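PDB 5A9D: solute carrier family 15 member 1 from Mus musculus, which carries di- and tripeptides across the intestinal cell membrane together with protons, the part described here being its extracellular domain. Local coordinates for residues Q67-T72 against D86-K91; N97-V102 against S163-V168; S114-E119 against Q130-G135; E136-I141 against D153-N158. All coordinates share one frame; numbering follows the deposited sequence.

Interaction 1: Q67-T72 against D86-K91; sequences QGHRHT and DGLNQK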
loop_
_atom_site.group_PDB
_atom_site.type_symbol
_atom_site.label_atom_id
_atom_site.label_comp_id
_atom_site.label_asym_id
_atom_site.label_seq_id
_atom_site.Cartn_x
_atom_site.Cartn_y
_atom_site.Cartn_z
ATOM N N GLN A 67 10.732 -7.654 -3.017
ATOM C CA GLN A 67 11.330 -7.685 -4.359
ATOM C C GLN A 67 10.271 -7.331 -5.413
ATOM O O GLN A 67 9.078 -7.575 -5.207
ATOM C CB GLN A 67 12.041 -9.020 -4.665
ATOM C CG GLN A 67 11.236 -10.263 -4.302
ATOM C CD GLN A 67 12.129 -11.453 -4.126
ATOM O OE1 GLN A 67 12.764 -11.921 -5.067
ATOM N NE2 GLN A 67 12.160 -12.003 -2.925
ATOM N N GLY A 68 10.718 -6.652 -6.467
ATOM C CA GLY A 68 9.856 -6.177 -7.540
ATOM C C GLY A 68 9.161 -4.874 -7.204
ATOM O O GLY A 68 8.343 -4.389 -7.995
ATOM N N HIS A 69 9.486 -4.288 -6.015
ATOM C CA HIS A 69 8.869 -3.057 -5.542
ATOM C C HIS A 69 9.828 -1.921 -5.278
ATOM O O HIS A 69 11.006 -2.149 -4.985
ATOM C CB HIS A 69 8.042 -3.329 -4.271
ATOM C CG HIS A 69 6.869 -4.227 -4.511
ATOM N ND1 HIS A 69 7.035 -5.594 -4.752
ATOM C CD2 HIS A 69 5.550 -3.939 -4.524
ATOM C CE1 HIS A 69 5.816 -6.074 -4.932
ATOM N NE2 HIS A 69 4.896 -5.118 -4.794
ATOM N N ARG A 70 9.319 -0.692 -5.372
ATOM C CA ARG A 70 10.020 0.534 -5.026
ATOM C C ARG A 70 9.642 0.900 -3.609
ATOM O O ARG A 70 8.561 0.558 -3.139
ATOM C CB ARG A 70 9.641 1.712 -5.918
ATOM C CG ARG A 70 10.174 1.648 -7.300
ATOM C CD ARG A 70 9.569 2.781 -8.063
ATOM N NE ARG A 70 10.115 2.849 -9.408
ATOM C CZ ARG A 70 9.662 3.660 -10.354
ATOM N NH1 ARG A 70 8.672 4.513 -10.092
ATOM N NH2 ARG A 70 10.203 3.641 -11.564
ATOM N N HIS A 71 10.538 1.609 -2.941
ATOM C CA HIS A 71 10.339 2.032 -1.577
ATOM C C HIS A 71 10.961 3.390 -1.374
ATOM O O HIS A 71 11.983 3.699 -1.984
ATOM C CB HIS A 71 11.038 1.057 -0.607
ATOM C CG HIS A 71 10.707 -0.394 -0.828
ATOM N ND1 HIS A 71 11.313 -1.124 -1.850
ATOM C CD2 HIS A 71 9.864 -1.206 -0.146
ATOM C CE1 HIS A 71 10.781 -2.337 -1.784
ATOM N NE2 HIS A 71 9.921 -2.440 -0.764
ATOM N N THR A 72 10.404 4.166 -0.439
ATOM C CA THR A 72 11.030 5.406 -0.004
ATOM C C THR A 72 11.458 5.149 1.426
ATOM O O THR A 72 10.613 4.876 2.272
ATOM C CB THR A 72 10.097 6.617 -0.112
ATOM O OG1 THR A 72 9.957 6.900 -1.486
ATOM C CG2 THR A 72 10.667 7.891 0.588
ATOM N N ASP A 86 6.262 2.189 -2.377
ATOM C CA ASP A 86 6.053 3.074 -3.530
ATOM C C ASP A 86 5.517 2.358 -4.784
ATOM O O ASP A 86 5.558 2.927 -5.894
ATOM C CB ASP A 86 7.352 3.817 -3.896
ATOM C CG ASP A 86 7.837 4.939 -3.005
ATOM O OD1 ASP A 86 7.213 5.180 -1.939
ATOM O OD2 ASP A 86 8.854 5.560 -3.356
ATOM N N GLY A 87 5.084 1.121 -4.624
ATOM C CA GLY A 87 4.537 0.374 -5.749
ATOM C C GLY A 87 5.550 -0.429 -6.551
ATOM O O GLY A 87 6.670 -0.681 -6.099
ATOM N N LEU A 88 5.142 -0.871 -7.725
ATOM C CA LEU A 88 5.942 -1.744 -8.559
ATOM C C LEU A 88 7.122 -1.091 -9.231
ATOM O O LEU A 88 7.068 0.094 -9.557
ATOM C CB LEU A 88 5.055 -2.427 -9.593
ATOM C CG LEU A 88 3.925 -3.303 -9.032
ATOM C CD1 LEU A 88 3.112 -3.856 -10.158
ATOM C CD2 LEU A 88 4.456 -4.483 -8.271
ATOM N N ASN A 89 8.192 -1.869 -9.434
ATOM C CA ASN A 89 9.402 -1.432 -10.146
ATOM C C ASN A 89 9.114 -1.136 -11.608
ATOM O O ASN A 89 9.728 -0.237 -12.173
ATOM C CB ASN A 89 10.470 -2.524 -10.097
ATOM C CG ASN A 89 11.201 -2.546 -8.805
ATOM O OD1 ASN A 89 11.019 -1.664 -7.974
ATOM N ND2 ASN A 89 11.988 -3.582 -8.582
ATOM N N GLN A 90 8.201 -1.910 -12.225
ATOM C CA GLN A 90 7.836 -1.773 -13.638
ATOM C C GLN A 90 6.356 -1.517 -13.806
ATOM O O GLN A 90 5.529 -2.094 -13.096
ATOM C CB GLN A 90 8.232 -3.056 -14.402
ATOM C CG GLN A 90 9.714 -3.144 -14.760
ATOM C CD GLN A 90 10.017 -2.465 -16.081
ATOM O OE1 GLN A 90 10.112 -1.232 -16.173
ATOM N NE2 GLN A 90 10.157 -3.254 -17.144
ATOM N N LYS A 91 6.013 -0.666 -14.761
ATOM C CA LYS A 91 4.628 -0.379 -15.093
ATOM C C LYS A 91 4.067 -1.607 -15.832
ATOM O O LYS A 91 4.703 -2.111 -16.770
ATOM C CB LYS A 91 4.511 0.874 -15.978
ATOM C CG LYS A 91 3.112 1.504 -15.943
ATOM C CD LYS A 91 3.059 2.781 -16.759
ATOM C CE LYS A 91 1.924 3.685 -16.349
ATOM N NZ LYS A 91 2.088 5.057 -16.901
HETATM O O HOH W 1 7.733 -4.648 -10.950
HETATM O O HOH W 2 7.228 5.200 -7.400
HETATM O O HOH W 3 5.986 -1.193 -2.532
#
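H69 presents one face of its imidazole to L88, whose CD2 sits 3.9 Å from the ring centroid, toward the rim, in a CH-pi contact. The two residues are a non-hydrogen-bonded pair of the antiparallel beta hairpin made by strands 69-76 and 80-88, within the first of two immunoglobulin-like lobes. The ring is fixed by ND1, which donates in its own plane to Q67 O at 2.9 Å. On the backbone, R70 N gives a nearly straight bond (170°) to G87 O, and D86 N answers to R70 O. G87 has a backbone in which a side chain would strike the preceding carbonyl. R70 runs extended past N89, its CG 3.5 Å from N89 OD1, and its NE is hydrogen-bonded to Q6 OE1. Beyond the hairpin, D86 OD1 forms a salt bridge with R100 of the second subunit. Were D86 an alanine, the R100 of the second subunit would probably lose its salt-bridge partner and T72 OG1 its acceptor. With CG beside the backbone N (chi1 -73°), the D86 carboxylate faces T72, and OD2 takes the T72 OG1 proton on its syn lone pair at 2.6 Å.

Interaction 2: N97-V102 against S163-V168; sequences NGIRFV and SAYTYV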
loop_
_atom_site.group_PDB
_atom_site.type_symbol
_atom_site.label_atom_id
_atom_site.label_comp_id
_atom_site.label_asym_id
_atom_site.label_seq_id
_atom_site.Cartn_x
_atom_site.Cartn_y
_atom_site.Cartn_z
ATOM N N ASN A 97 -2.130 -9.408 -16.548
ATOM C CA ASN A 97 -3.080 -9.751 -15.524
ATOM C C ASN A 97 -2.449 -9.562 -14.172
ATOM O O ASN A 97 -1.347 -10.041 -13.945
ATOM C CB ASN A 97 -3.561 -11.207 -15.721
ATOM C CG ASN A 97 -4.178 -11.411 -17.101
ATOM O OD1 ASN A 97 -5.214 -10.829 -17.450
ATOM N ND2 ASN A 97 -3.461 -12.093 -17.976
ATOM N N GLY A 98 -3.146 -8.853 -13.300
ATOM C CA GLY A 98 -2.716 -8.637 -11.926
ATOM C C GLY A 98 -3.130 -9.823 -11.095
ATOM O O GLY A 98 -4.285 -10.229 -11.143
ATOM N N ILE A 99 -2.199 -10.403 -10.347
ATOM C CA ILE A 99 -2.516 -11.527 -9.474
ATOM C C ILE A 99 -2.002 -11.231 -8.068
ATOM O O ILE A 99 -0.852 -10.839 -7.898
ATOM C CB ILE A 99 -1.968 -12.885 -10.018
ATOM C CG1 ILE A 99 -2.591 -13.255 -11.384
ATOM C CG2 ILE A 99 -2.150 -14.043 -8.999
ATOM C CD1 ILE A 99 -1.846 -14.415 -12.133
ATOM N N ARG A 100 -2.854 -11.439 -7.069
ATOM C CA ARG A 100 -2.434 -11.323 -5.673
ATOM C C ARG A 100 -2.859 -12.619 -4.967
ATOM O O ARG A 100 -3.731 -13.336 -5.456
ATOM C CB ARG A 100 -3.015 -10.071 -4.983
ATOM C CG ARG A 100 -4.510 -10.160 -4.774
ATOM C CD ARG A 100 -4.983 -9.066 -3.865
ATOM N NE ARG A 100 -6.437 -9.084 -3.821
ATOM C CZ ARG A 100 -7.180 -8.103 -3.338
ATOM N NH1 ARG A 100 -6.608 -7.023 -2.820
ATOM N NH2 ARG A 100 -8.502 -8.182 -3.390
ATOM N N PHE A 101 -2.186 -12.942 -3.882
ATOM C CA PHE A 101 -2.480 -14.151 -3.133
ATOM C C PHE A 101 -2.964 -13.796 -1.738
ATOM O O PHE A 101 -2.483 -12.845 -1.137
ATOM C CB PHE A 101 -1.232 -15.047 -3.039
ATOM C CG PHE A 101 -0.931 -15.728 -4.353
ATOM C CD1 PHE A 101 -0.166 -15.087 -5.329
ATOM C CD2 PHE A 101 -1.477 -16.980 -4.646
ATOM C CE1 PHE A 101 0.060 -15.698 -6.569
ATOM C CE2 PHE A 101 -1.218 -17.608 -5.866
ATOM C CZ PHE A 101 -0.478 -16.957 -6.831
ATOM N N VAL A 102 -3.927 -14.577 -1.233
ATOM C CA VAL A 102 -4.456 -14.406 0.099
ATOM C C VAL A 102 -4.095 -15.691 0.831
ATOM O O VAL A 102 -4.432 -16.781 0.367
ATOM C CB VAL A 102 -5.987 -14.099 0.135
ATOM C CG1 VAL A 102 -6.569 -14.267 1.549
ATOM C CG2 VAL A 102 -6.276 -12.700 -0.395
ATOM N N SER A 163 -6.963 -8.621 -16.926
ATOM C CA SER A 163 -7.774 -8.949 -15.747
ATOM C C SER A 163 -6.996 -8.838 -14.414
ATOM O O SER A 163 -5.823 -8.422 -14.376
ATOM C CB SER A 163 -8.393 -10.332 -15.907
ATOM O OG SER A 163 -9.141 -10.406 -17.108
ATOM N N ALA A 164 -7.688 -9.092 -13.319
ATOM C CA ALA A 164 -7.081 -9.093 -11.994
ATOM C C ALA A 164 -7.730 -10.209 -11.224
ATOM O O ALA A 164 -8.934 -10.416 -11.365
ATOM C CB ALA A 164 -7.281 -7.765 -11.295
ATOM N N TYR A 165 -6.926 -10.986 -10.496
ATOM C CA TYR A 165 -7.398 -12.146 -9.745
ATOM C C TYR A 165 -6.781 -12.195 -8.368
ATOM O O TYR A 165 -5.661 -11.732 -8.166
ATOM C CB TYR A 165 -7.072 -13.467 -10.480
ATOM C CG TYR A 165 -7.570 -13.540 -11.910
ATOM C CD1 TYR A 165 -8.852 -13.994 -12.198
ATOM C CD2 TYR A 165 -6.756 -13.158 -12.972
ATOM C CE1 TYR A 165 -9.321 -14.044 -13.508
ATOM C CE2 TYR A 165 -7.203 -13.227 -14.285
ATOM C CZ TYR A 165 -8.490 -13.663 -14.546
ATOM O OH TYR A 165 -8.922 -13.718 -15.846
ATOM N N THR A 166 -7.522 -12.798 -7.430
ATOM C CA THR A 166 -7.112 -13.054 -6.060
ATOM C C THR A 166 -7.140 -14.564 -5.924
ATOM O O THR A 166 -8.161 -15.201 -6.171
ATOM C CB THR A 166 -8.044 -12.377 -5.063
ATOM O OG1 THR A 166 -7.920 -10.977 -5.191
ATOM C CG2 THR A 166 -7.704 -12.723 -3.626
ATOM N N TYR A 167 -6.009 -15.122 -5.590
ATOM C CA TYR A 167 -5.871 -16.563 -5.391
ATOM C C TYR A 167 -5.839 -16.810 -3.890
ATOM O O TYR A 167 -4.967 -16.279 -3.201
ATOM C CB TYR A 167 -4.587 -17.029 -6.115
ATOM C CG TYR A 167 -4.733 -17.166 -7.621
ATOM C CD1 TYR A 167 -5.614 -16.360 -8.339
ATOM C CD2 TYR A 167 -4.043 -18.150 -8.320
ATOM C CE1 TYR A 167 -5.807 -16.537 -9.716
ATOM C CE2 TYR A 167 -4.233 -18.337 -9.695
ATOM C CZ TYR A 167 -5.103 -17.518 -10.389
ATOM O OH TYR A 167 -5.267 -17.694 -11.744
ATOM N N VAL A 168 -6.877 -17.473 -3.360
ATOM C CA VAL A 168 -6.991 -17.726 -1.912
ATOM C C VAL A 168 -6.417 -19.103 -1.614
ATOM O O VAL A 168 -6.914 -20.091 -2.122
ATOM C CB VAL A 168 -8.457 -17.560 -1.391
ATOM C CG1 VAL A 168 -8.579 -17.985 0.070
ATOM C CG2 VAL A 168 -8.956 -16.126 -1.568
#
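R100 meets T166 across two parallel strands, NE donating to T166 OG1 at 2.8 Å with the oxygen lying 8° out of the guanidinium plane; a weak second bond comes from NH2. CG of R100 lies between the backbone N and the carbonyl carbon (chi1 69°), and the chain then extends to lay NE beside the threonine. T166 CG2, on the other branch, packs 3.5 Å from V102 CG2. The sheet's other face is aromatic: the edge of Y167 is turned toward the face of F101 in an offset edge-to-face pair, planes at 75°, with Y167 CB 3.4 Å from F101 CE2. I99 CG2 lies over one face of the Y167 ring, toward its rim. Backbone bonds hold this register, among them Y167 N to R100 O at 2.9 Å, and N97 OD1 accepts S163 N in its carbonyl plane. Farther out, D184 OD2 is hydrogen-bonded to T166 OG1, while R100 also hydrogen-bonds T72 of the second subunit and meets its D86. A leucine in place of R100 would probably strand that D86 carboxylate without its countercharge. The contact thus splits by chemistry: one face is apolar and aromatic; the other, R100 among T166, V102 and V168, combines a salt bridge with apolar packing against the second subunit.

Interaction 3: S114-E119 against Q130-G135; sequences SGKVYE and QFFPSG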
loop_
_atom_site.group_PDB
_atom_site.type_symbol
_atom_site.label_atom_id
_atom_site.label_comp_id
_atom_site.label_asym_id
_atom_site.label_seq_id
_atom_site.Cartn_x
_atom_site.Cartn_y
_atom_site.Cartn_z
ATOM N N SER A 114 6.353 -17.483 -12.431
ATOM C CA SER A 114 7.011 -16.937 -13.628
ATOM C C SER A 114 8.095 -15.919 -13.290
ATOM O O SER A 114 8.042 -14.798 -13.786
ATOM C CB SER A 114 5.982 -16.315 -14.584
ATOM O OG SER A 114 4.810 -17.094 -14.745
ATOM N N GLY A 115 9.032 -16.298 -12.420
ATOM C CA GLY A 115 10.145 -15.432 -12.009
ATOM C C GLY A 115 9.817 -14.355 -10.982
ATOM O O GLY A 115 10.712 -13.636 -10.536
ATOM N N LYS A 116 8.539 -14.221 -10.598
ATOM C CA LYS A 116 8.107 -13.259 -9.566
ATOM C C LYS A 116 7.883 -13.972 -8.232
ATOM O O LYS A 116 7.649 -15.177 -8.225
ATOM C CB LYS A 116 6.885 -12.440 -10.017
ATOM C CG LYS A 116 7.267 -11.543 -11.220
ATOM C CD LYS A 116 6.156 -10.615 -11.619
ATOM C CE LYS A 116 6.595 -9.713 -12.759
ATOM N NZ LYS A 116 6.501 -10.410 -14.064
ATOM N N VAL A 117 8.048 -13.262 -7.115
ATOM C CA VAL A 117 7.954 -13.830 -5.778
ATOM C C VAL A 117 7.014 -12.990 -4.930
ATOM O O VAL A 117 7.044 -11.768 -4.987
ATOM C CB VAL A 117 9.374 -13.933 -5.087
ATOM C CG1 VAL A 117 9.296 -14.610 -3.724
ATOM C CG2 VAL A 117 10.372 -14.664 -5.961
ATOM N N TYR A 118 6.235 -13.656 -4.104
ATOM C CA TYR A 118 5.350 -13.089 -3.108
ATOM C C TYR A 118 5.861 -13.781 -1.850
ATOM O O TYR A 118 5.482 -14.917 -1.558
ATOM C CB TYR A 118 3.910 -13.498 -3.350
ATOM C CG TYR A 118 3.320 -13.106 -4.688
ATOM C CD1 TYR A 118 3.498 -13.906 -5.808
ATOM C CD2 TYR A 118 2.469 -12.011 -4.801
ATOM C CE1 TYR A 118 2.913 -13.575 -7.036
ATOM C CE2 TYR A 118 1.847 -11.693 -6.011
ATOM C CZ TYR A 118 2.041 -12.500 -7.112
ATOM O OH TYR A 118 1.413 -12.198 -8.284
ATOM N N GLU A 119 6.761 -13.119 -1.148
ATOM C CA GLU A 119 7.436 -13.682 0.002
ATOM C C GLU A 119 6.733 -13.440 1.302
ATOM O O GLU A 119 6.324 -12.315 1.581
ATOM C CB GLU A 119 8.897 -13.185 0.077
ATOM C CG GLU A 119 9.787 -14.113 0.900
ATOM C CD GLU A 119 11.248 -14.131 0.497
ATOM O OE1 GLU A 119 11.997 -13.255 0.979
ATOM O OE2 GLU A 119 11.646 -15.019 -0.292
ATOM N N GLN A 130 0.996 -8.469 -8.635
ATOM C CA GLN A 130 2.129 -8.490 -9.559
ATOM C C GLN A 130 1.505 -8.915 -10.895
ATOM O O GLN A 130 0.439 -9.548 -10.891
ATOM C CB GLN A 130 3.270 -9.387 -9.074
ATOM C CG GLN A 130 3.928 -8.807 -7.805
ATOM C CD GLN A 130 5.203 -9.504 -7.445
ATOM O OE1 GLN A 130 6.266 -9.175 -7.924
ATOM N NE2 GLN A 130 5.132 -10.441 -6.545
ATOM N N PHE A 131 2.087 -8.481 -12.013
ATOM C CA PHE A 131 1.503 -8.629 -13.338
ATOM C C PHE A 131 2.251 -9.588 -14.255
ATOM O O PHE A 131 3.475 -9.680 -14.235
ATOM C CB PHE A 131 1.324 -7.237 -13.988
ATOM C CG PHE A 131 0.326 -6.385 -13.211
ATOM C CD1 PHE A 131 0.688 -5.760 -12.029
ATOM C CD2 PHE A 131 -0.962 -6.181 -13.690
ATOM C CE1 PHE A 131 -0.244 -5.014 -11.293
ATOM C CE2 PHE A 131 -1.880 -5.400 -12.975
ATOM C CZ PHE A 131 -1.531 -4.855 -11.759
ATOM N N PHE A 132 1.465 -10.342 -15.038
ATOM C CA PHE A 132 1.943 -11.434 -15.885
ATOM C C PHE A 132 1.299 -11.400 -17.237
ATOM O O PHE A 132 0.126 -11.022 -17.337
ATOM C CB PHE A 132 1.599 -12.804 -15.223
ATOM C CG PHE A 132 2.151 -12.953 -13.819
ATOM C CD1 PHE A 132 1.430 -12.505 -12.719
ATOM C CD2 PHE A 132 3.411 -13.506 -13.607
ATOM C CE1 PHE A 132 1.987 -12.550 -11.437
ATOM C CE2 PHE A 132 3.932 -13.612 -12.317
ATOM C CZ PHE A 132 3.214 -13.147 -11.241
ATOM N N PRO A 133 2.009 -11.874 -18.301
ATOM C CA PRO A 133 1.355 -11.972 -19.619
ATOM C C PRO A 133 0.242 -13.033 -19.566
ATOM O O PRO A 133 0.264 -13.903 -18.682
ATOM C CB PRO A 133 2.498 -12.413 -20.541
ATOM C CG PRO A 133 3.761 -12.139 -19.787
ATOM C CD PRO A 133 3.400 -12.372 -18.359
ATOM N N SER A 134 -0.720 -12.986 -20.510
ATOM C CA SER A 134 -1.847 -13.932 -20.534
ATOM C C SER A 134 -1.448 -15.407 -20.658
ATOM O O SER A 134 -0.341 -15.728 -21.087
ATOM C CB SER A 134 -2.838 -13.581 -21.644
ATOM O OG SER A 134 -2.434 -12.492 -22.441
ATOM N N GLY A 135 -2.374 -16.281 -20.290
ATOM C CA GLY A 135 -2.207 -17.719 -20.411
ATOM C C GLY A 135 -1.995 -18.415 -19.099
ATOM O O GLY A 135 -1.731 -17.761 -18.088
HETATM O O HOH W 4 8.653 -10.434 -7.470
#
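Y118 and Q130 approach from opposite directions, and the amide nitrogen of Q130 settles over the centre of the phenol ring, NE2 3.4 Å above its plane. Here the two sheets of the second immunoglobulin-like sandwich face each other: strands 116-121 and 125-132 belong to different sheets, and the short segments pass 8.8 Å apart at 151°, too far for backbone pairing. Ring and amide planes stand 72° apart, while NE2 also donates to V117 O at 2.8 Å from well above that carbonyl's plane. Q130 CG sits beside the backbone N, and the chain beyond it stretches across to the facing strand. Q130 OE1 accepts from a water that in turn accepts from V117 N, so both ends of the amide are engaged with V117. The edge of the F132 ring meets Y118 OH, CE1 lying 3.2 Å from it; the hydroxyl is in the F132 ring plane and hydrogen-bonded to I99 O. K116 slides past F132 in the opposite direction, CD 3.8 Å from CE2, and S114 CB lies by the same ring's edge. At its end the lysine chain bends (chi4 81°), and NZ donates to F131 O at 3.1 Å, nearly along the C=O axis.

Interaction 4: E136-I141 against D153-N158; sequences EKQYTI and DFKSSN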
loop_
_atom_site.group_PDB
_atom_site.type_symbol
_atom_site.label_atom_id
_atom_site.label_comp_id
_atom_site.label_asym_id
_atom_site.label_seq_id
_atom_site.Cartn_x
_atom_site.Cartn_y
_atom_site.Cartn_z
ATOM N N GLU A 136 -2.147 -19.755 -19.098
ATOM C CA GLU A 136 -1.953 -20.593 -17.891
ATOM C C GLU A 136 -0.495 -20.400 -17.377
ATOM O O GLU A 136 0.444 -20.439 -18.161
ATOM C CB GLU A 136 -2.242 -22.064 -18.254
ATOM C CG GLU A 136 -1.957 -23.106 -17.190
ATOM C CD GLU A 136 -2.145 -24.533 -17.664
ATOM O OE1 GLU A 136 -1.275 -25.035 -18.410
ATOM O OE2 GLU A 136 -3.142 -25.168 -17.247
ATOM N N LYS A 137 -0.327 -20.128 -16.086
ATOM C CA LYS A 137 0.994 -19.923 -15.481
ATOM C C LYS A 137 1.196 -20.992 -14.423
ATOM O O LYS A 137 0.283 -21.258 -13.626
ATOM C CB LYS A 137 1.112 -18.524 -14.781
ATOM C CG LYS A 137 0.902 -17.295 -15.672
ATOM C CD LYS A 137 1.991 -17.144 -16.713
ATOM C CE LYS A 137 1.399 -16.640 -17.999
ATOM N NZ LYS A 137 2.368 -16.662 -19.110
ATOM N N GLN A 138 2.398 -21.569 -14.386
ATOM C CA GLN A 138 2.749 -22.529 -13.350
ATOM C C GLN A 138 3.230 -21.728 -12.130
ATOM O O GLN A 138 3.849 -20.686 -12.287
ATOM C CB GLN A 138 3.867 -23.465 -13.818
ATOM C CG GLN A 138 3.405 -24.549 -14.773
ATOM C CD GLN A 138 4.015 -25.861 -14.384
ATOM O OE1 GLN A 138 5.140 -26.188 -14.794
ATOM N NE2 GLN A 138 3.311 -26.607 -13.529
ATOM N N TYR A 139 2.950 -22.203 -10.922
ATOM C CA TYR A 139 3.443 -21.553 -9.713
ATOM C C TYR A 139 3.644 -22.532 -8.570
ATOM O O TYR A 139 3.116 -23.651 -8.593
ATOM C CB TYR A 139 2.580 -20.347 -9.292
ATOM C CG TYR A 139 1.171 -20.655 -8.846
ATOM C CD1 TYR A 139 0.137 -20.790 -9.773
ATOM C CD2 TYR A 139 0.849 -20.726 -7.497
ATOM C CE1 TYR A 139 -1.176 -21.011 -9.359
ATOM C CE2 TYR A 139 -0.448 -20.964 -7.075
ATOM C CZ TYR A 139 -1.458 -21.098 -8.005
ATOM O OH TYR A 139 -2.722 -21.290 -7.544
ATOM N N THR A 140 4.457 -22.135 -7.591
ATOM C CA THR A 140 4.696 -22.996 -6.455
ATOM C C THR A 140 4.314 -22.306 -5.205
ATOM O O THR A 140 4.453 -21.101 -5.106
ATOM C CB THR A 140 6.166 -23.478 -6.354
ATOM O OG1 THR A 140 6.985 -22.380 -5.952
ATOM C CG2 THR A 140 6.681 -24.124 -7.630
ATOM N N ILE A 141 3.944 -23.089 -4.204
ATOM C CA ILE A 141 3.615 -22.577 -2.890
ATOM C C ILE A 141 4.420 -23.381 -1.884
ATOM O O ILE A 141 4.314 -24.599 -1.851
ATOM C CB ILE A 141 2.095 -22.619 -2.571
ATOM C CG1 ILE A 141 1.290 -21.675 -3.481
ATOM C CG2 ILE A 141 1.861 -22.264 -1.080
ATOM C CD1 ILE A 141 -0.203 -22.029 -3.537
ATOM N N ASP A 153 3.213 -27.724 -6.436
ATOM C CA ASP A 153 3.109 -27.209 -7.805
ATOM C C ASP A 153 1.676 -26.985 -8.197
ATOM O O ASP A 153 0.835 -27.848 -7.965
ATOM C CB ASP A 153 3.796 -28.158 -8.800
ATOM C CG ASP A 153 5.265 -28.400 -8.480
ATOM O OD1 ASP A 153 6.022 -27.411 -8.376
ATOM O OD2 ASP A 153 5.658 -29.583 -8.347
ATOM N N PHE A 154 1.382 -25.811 -8.741
ATOM C CA PHE A 154 0.025 -25.432 -9.109
ATOM C C PHE A 154 0.033 -24.755 -10.446
ATOM O O PHE A 154 1.091 -24.402 -10.948
ATOM C CB PHE A 154 -0.583 -24.492 -8.037
ATOM C CG PHE A 154 -0.687 -25.104 -6.663
ATOM C CD1 PHE A 154 0.369 -25.020 -5.767
ATOM C CD2 PHE A 154 -1.835 -25.795 -6.276
ATOM C CE1 PHE A 154 0.284 -25.621 -4.509
ATOM C CE2 PHE A 154 -1.913 -26.394 -5.021
ATOM C CZ PHE A 154 -0.857 -26.293 -4.142
ATOM N N LYS A 155 -1.149 -24.571 -11.020
ATOM C CA LYS A 155 -1.315 -23.913 -12.307
ATOM C C LYS A 155 -2.467 -22.925 -12.206
ATOM O O LYS A 155 -3.527 -23.251 -11.669
ATOM C CB LYS A 155 -1.596 -24.943 -13.430
ATOM C CG LYS A 155 -0.345 -25.624 -13.963
ATOM C CD LYS A 155 -0.645 -26.534 -15.164
ATOM C CE LYS A 155 -1.075 -27.931 -14.787
ATOM N NZ LYS A 155 -1.423 -28.746 -15.988
ATOM N N SER A 156 -2.265 -21.724 -12.747
ATOM C CA SER A 156 -3.317 -20.718 -12.793
ATOM C C SER A 156 -4.261 -21.118 -13.911
ATOM O O SER A 156 -3.889 -21.942 -14.756
ATOM C CB SER A 156 -2.721 -19.342 -13.073
ATOM O OG SER A 156 -2.471 -19.139 -14.454
ATOM N N SER A 157 -5.476 -20.539 -13.949
ATOM C CA SER A 157 -6.358 -20.823 -15.064
ATOM C C SER A 157 -5.868 -20.020 -16.304
ATOM O O SER A 157 -4.858 -19.300 -16.223
ATOM C CB SER A 157 -7.801 -20.485 -14.711
ATOM O OG SER A 157 -7.953 -19.098 -14.470
ATOM N N ASN A 158 -6.579 -20.139 -17.433
ATOM C CA ASN A 158 -6.238 -19.410 -18.639
ATOM C C ASN A 158 -6.573 -17.934 -18.487
ATOM O O ASN A 158 -7.646 -17.490 -18.903
ATOM C CB ASN A 158 -6.907 -20.016 -19.878
ATOM C CG ASN A 158 -6.411 -19.449 -21.203
ATOM O OD1 ASN A 158 -6.798 -19.910 -22.279
ATOM N ND2 ASN A 158 -5.553 -18.442 -21.173
HETATM O O HOH W 5 -5.122 -24.428 -15.538
HETATM O O HOH W 6 -4.614 -21.897 -9.382
#
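Y139 and F154 form the tight half of this antiparallel hairpin, F154 CB lying over one face of the tyrosine ring, 3.7 Å from its centroid and 18° off the normal. The rings themselves are slid apart, with centroids 5.7 Å from each other and planes at 25°, so the closest overlap is the CH-pi contact of the methylene. Y139 CG takes the position between backbone N and carbonyl carbon (chi1 66°), which swings the ring across toward F154. I141 CD1 meets F154 CE1 at 3.8 Å, the two side chains crossing at about a right angle, and V179 and L177 of strand 177-184 pack on this apolar group. Two backbone bonds tie Y139 to F154, and S156 N adds a third to K137 O at 2.7 Å; S156 OG accepts K137 N and itself donates to S157 O. The opposite face, with Q138, T140, D153 and K155, is much more exposed. At the exposed end E136 lays its carboxylate against K155 CD, but OE2 stays 4.2 Å from NZ, beyond a salt bridge. A water instead links OE2 to S156 O. Cohesion therefore rests on the aromatic side and the backbone, while the charges of E136 and K155 probably contribute only loose attraction.

How the interactions relate
From the N terminus, interaction 1 closes first, pairing the ends of a hairpin in the first lobe before the chain crosses to the second. Interaction 2 then opens at 97-102 and shuts only at 163-168; interactions 3 and 4 follow one another in series inside that long loop. Interaction 3 bridges the two sheets of the second lobe, and interaction 4 pairs two strands in one of them. Rings of interactions 2 and 4 meet where F101 and Y167 touch Y139, and I99 of interaction 2 bonds to Y118 and Q130 of interaction 3. L88 on F131 and Q67 on V117 join the lobes, while interactions 1 and 2 share the subunit interface.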